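Local coordinates for protein alpha-L-rhamnosidase (Klebsiella oxytoca, PDB 4XHC) that hydrolyses terminal alpha-L-rhamnose from its substrates as a two-domain family GH78 glycosidase and binds rhamnose in its pocket, at residues I97-H102 against R174-E179. Numbering follows the deposited sequence.
Sequences IDFGSH and RYLKVE
Ile97 and Leu176 form a hydrogen-bonded pair between neighbouring antiparallel strands, in the six-stranded sheet of the N-terminal beta domain. Ile97 N donates to Leu176 O at 2.8 Å, and Leu176 N returns a bond to Ile97 O. Their side chains share one face of the sheet.

Asp98 and Tyr175, the next pair, occupy the other face. Asp98 CG is anti to the backbone N (chi1 -174°), which carries the carboxylate alongside the tyrosine ring. Arg174 grips this carboxylate side-on in a salt bridge. Arg174 NE is 2.9 Å from Asp98 OD1, and Arg174 NH2 is 3.1 Å from Asp98 OD2, at its syn lone pair. The two flat groups are nearly coplanar, 24° apart. Arg174 NH1 makes a second salt bridge, to Asp502 of the six-hairpin glycosidase domain.

Phe99 N bonds to Arg174 O, and the Phe99 ring lies beside Leu176, with CE1 4.0 Å from Leu176 CB. Gly100 N donates to Asp98 OD1 at 2.8 Å, closing an Asx turn from the carboxylate face opposite Arg174 NE. Gly100 O sits over the centre of one guanidinium face, with Tyr175 OH over the other, toward its rim. Ser101 O lies beside Arg174 CB and CG.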
ATOM      1  N   ILE A  97     -12.866  11.936  -8.128  1.00 49.85           N
ATOM      2  CA  ILE A  97     -14.255  11.588  -7.850  1.00 50.01           C
ATOM      3  C   ILE A  97     -14.812  12.456  -6.713  1.00 51.31           C
ATOM      4  O   ILE A  97     -14.293  12.436  -5.586  1.00 50.78           O
ATOM      5  CB  ILE A  97     -14.389  10.105  -7.424  1.00 49.50           C
ATOM      6  CG1 ILE A  97     -13.643   9.154  -8.373  1.00 48.43           C
ATOM      7  CG2 ILE A  97     -15.853   9.702  -7.328  1.00 51.15           C
ATOM      8  CD1 ILE A  97     -14.253   9.022  -9.738  1.00 49.85           C
ATOM      9  N   ASP A  98     -15.854  13.231  -7.012  1.00 52.85           N
ATOM     10  CA  ASP A  98     -16.566  14.015  -6.000  1.00 52.87           C
ATOM     11  C   ASP A  98     -17.672  13.155  -5.429  1.00 52.89           C
ATOM     12  O   ASP A  98     -18.572  12.759  -6.167  1.00 53.37           O
ATOM     13  CB  ASP A  98     -17.165  15.279  -6.633  1.00 54.28           C
ATOM     14  CG  ASP A  98     -17.800  16.220  -5.615  1.00 55.60           C
ATOM     15  OD1 ASP A  98     -17.886  15.894  -4.408  1.00 55.19           O
ATOM     16  OD2 ASP A  98     -18.222  17.314  -6.040  1.00 57.73           O
ATOM     17  N   PHE A  99     -17.608  12.873  -4.124  1.00 53.14           N
ATOM     18  CA  PHE A  99     -18.658  12.090  -3.456  1.00 53.98           C
ATOM     19  C   PHE A  99     -19.872  12.921  -3.032  1.00 54.71           C
ATOM     20  O   PHE A  99     -20.901  12.361  -2.679  1.00 55.78           O
ATOM     21  CB  PHE A  99     -18.107  11.291  -2.270  1.00 53.00           C
ATOM     22  CG  PHE A  99     -17.506   9.973  -2.666  1.00 53.57           C
ATOM     23  CD1 PHE A  99     -16.280   9.917  -3.310  1.00 54.51           C
ATOM     24  CD2 PHE A  99     -18.174   8.787  -2.421  1.00 55.38           C
ATOM     25  CE1 PHE A  99     -15.726   8.698  -3.688  1.00 53.99           C
ATOM     26  CE2 PHE A  99     -17.626   7.563  -2.793  1.00 54.68           C
ATOM     27  CZ  PHE A  99     -16.399   7.519  -3.423  1.00 53.82           C
ATOM     28  N   GLY A 100     -19.767  14.246  -3.082  1.00 55.07           N
ATOM     29  CA  GLY A 100     -20.950  15.110  -2.921  1.00 56.28           C
ATOM     30  C   GLY A 100     -21.199  15.628  -1.513  1.00 55.60           C
ATOM     31  O   GLY A 100     -21.755  16.700  -1.346  1.00 55.54           O
ATOM     32  N   SER A 101     -20.811  14.855  -0.502  1.00 54.79           N
ATOM     33  CA  SER A 101     -20.850  15.297   0.893  1.00 54.21           C
ATOM     34  C   SER A 101     -19.590  14.788   1.621  1.00 54.79           C
ATOM     35  O   SER A 101     -18.660  14.267   0.998  1.00 53.39           O
ATOM     36  CB  SER A 101     -22.125  14.797   1.584  1.00 53.30           C
ATOM     37  OG  SER A 101     -22.391  15.531   2.772  1.00 51.78           O
ATOM     38  N   HIS A 102     -19.566  14.949   2.938  1.00 56.50           N
ATOM     39  CA  HIS A 102     -18.443  14.529   3.760  1.00 56.84           C
ATOM     40  C   HIS A 102     -18.768  13.166   4.359  1.00 56.79           C
ATOM     41  O   HIS A 102     -19.775  13.023   5.047  1.00 57.27           O
ATOM     42  CB  HIS A 102     -18.240  15.553   4.869  1.00 58.86           C
ATOM     43  CG  HIS A 102     -17.043  15.295   5.722  1.00 60.47           C
ATOM     44  ND1 HIS A 102     -15.818  15.864   5.459  1.00 60.82           N
ATOM     45  CD2 HIS A 102     -16.882  14.545   6.838  1.00 60.72           C
ATOM     46  CE1 HIS A 102     -14.951  15.468   6.373  1.00 59.51           C
ATOM     47  NE2 HIS A 102     -15.571  14.665   7.220  1.00 59.32           N
ATOM     48  N   ARG A 174     -14.304  13.807   1.206  1.00 46.88           N
ATOM     49  CA  ARG A 174     -15.274  14.099   0.169  1.00 47.43           C
ATOM     50  C   ARG A 174     -14.745  13.762  -1.244  1.00 47.54           C
ATOM     51  O   ARG A 174     -15.495  13.249  -2.080  1.00 46.36           O
ATOM     52  CB  ARG A 174     -15.690  15.557   0.228  1.00 48.54           C
ATOM     53  CG  ARG A 174     -16.576  15.906  -0.944  1.00 49.89           C
ATOM     54  CD  ARG A 174     -17.336  17.193  -0.778  1.00 50.47           C
ATOM     55  NE  ARG A 174     -17.929  17.545  -2.060  1.00 50.85           N
ATOM     56  CZ  ARG A 174     -18.731  18.577  -2.257  1.00 51.29           C
ATOM     57  NH1 ARG A 174     -19.074  19.369  -1.251  1.00 51.16           N
ATOM     58  NH2 ARG A 174     -19.201  18.803  -3.468  1.00 51.99           N
ATOM     59  N   TYR A 175     -13.475  14.078  -1.513  1.00 47.31           N
ATOM     60  CA  TYR A 175     -12.878  13.827  -2.827  1.00 48.08           C
ATOM     61  C   TYR A 175     -11.932  12.642  -2.771  1.00 48.25           C
ATOM     62  O   TYR A 175     -11.280  12.400  -1.745  1.00 48.84           O
ATOM     63  CB  TYR A 175     -12.145  15.067  -3.353  1.00 47.06           C
ATOM     64  CG  TYR A 175     -13.043  16.265  -3.453  1.00 48.00           C
ATOM     65  CD1 TYR A 175     -13.834  16.487  -4.576  1.00 48.22           C
ATOM     66  CD2 TYR A 175     -13.129  17.169  -2.400  1.00 49.21           C
ATOM     67  CE1 TYR A 175     -14.676  17.587  -4.653  1.00 49.06           C
ATOM     68  CE2 TYR A 175     -13.970  18.268  -2.461  1.00 49.21           C
ATOM     69  CZ  TYR A 175     -14.734  18.473  -3.587  1.00 49.60           C
ATOM     70  OH  TYR A 175     -15.554  19.566  -3.615  1.00 50.59           O
ATOM     71  N   LEU A 176     -11.876  11.914  -3.885  1.00 48.21           N
ATOM     72  CA  LEU A 176     -10.998  10.769  -4.050  1.00 48.07           C
ATOM     73  C   LEU A 176     -10.280  10.873  -5.395  1.00 49.30           C
ATOM     74  O   LEU A 176     -10.911  10.874  -6.439  1.00 49.05           O
ATOM     75  CB  LEU A 176     -11.808   9.473  -4.002  1.00 47.83           C
ATOM     76  CG  LEU A 176     -11.086   8.218  -4.509  1.00 47.85           C
ATOM     77  CD1 LEU A 176      -9.851   7.938  -3.664  1.00 48.12           C
ATOM     78  CD2 LEU A 176     -12.012   7.017  -4.507  1.00 48.85           C
ATOM     79  N   LYS A 177      -8.955  10.940  -5.361  1.00 50.23           N
ATOM     80  CA  LYS A 177      -8.167  10.914  -6.579  1.00 51.34           C
ATOM     81  C   LYS A 177      -7.733   9.497  -6.842  1.00 49.84           C
ATOM     82  O   LYS A 177      -7.252   8.826  -5.939  1.00 48.87           O
ATOM     83  CB  LYS A 177      -6.934  11.787  -6.439  1.00 54.14           C
ATOM     84  CG  LYS A 177      -6.051  11.824  -7.675  1.00 55.53           C
ATOM     85  CD  LYS A 177      -5.056  12.968  -7.584  1.00 57.65           C
ATOM     86  CE  LYS A 177      -4.016  12.866  -8.677  1.00 60.24           C
ATOM     87  NZ  LYS A 177      -2.991  13.921  -8.501  1.00 63.11           N
ATOM     88  N   VAL A 178      -7.897   9.057  -8.084  1.00 50.67           N
ATOM     89  CA  VAL A 178      -7.517   7.715  -8.510  1.00 49.57           C
ATOM     90  C   VAL A 178      -6.563   7.831  -9.693  1.00 49.52           C
ATOM     91  O   VAL A 178      -6.918   8.370 -10.738  1.00 47.09           O
ATOM     92  CB  VAL A 178      -8.744   6.901  -8.950  1.00 50.99           C
ATOM     93  CG1 VAL A 178      -8.337   5.494  -9.364  1.00 51.51           C
ATOM     94  CG2 VAL A 178      -9.767   6.855  -7.833  1.00 51.16           C
ATOM     95  N   GLU A 179      -5.364   7.296  -9.511  1.00 50.12           N
ATOM     96  CA  GLU A 179      -4.301   7.397 -10.487  1.00 52.13           C
ATOM     97  C   GLU A 179      -3.849   5.999 -10.905  1.00 51.29           C
ATOM     98  O   GLU A 179      -3.568   5.152 -10.067  1.00 50.59           O
ATOM     99  CB  GLU A 179      -3.151   8.156  -9.850  1.00 55.68           C
ATOM    100  CG  GLU A 179      -2.051   8.616 -10.794  1.00 61.54           C
ATOM    101  CD  GLU A 179      -1.146   9.673 -10.165  1.00 67.84           C
ATOM    102  OE1 GLU A 179      -1.319  10.014  -8.947  1.00 69.68           O
ATOM    103  OE2 GLU A 179      -0.249  10.155 -10.897  1.00 72.02           O
TER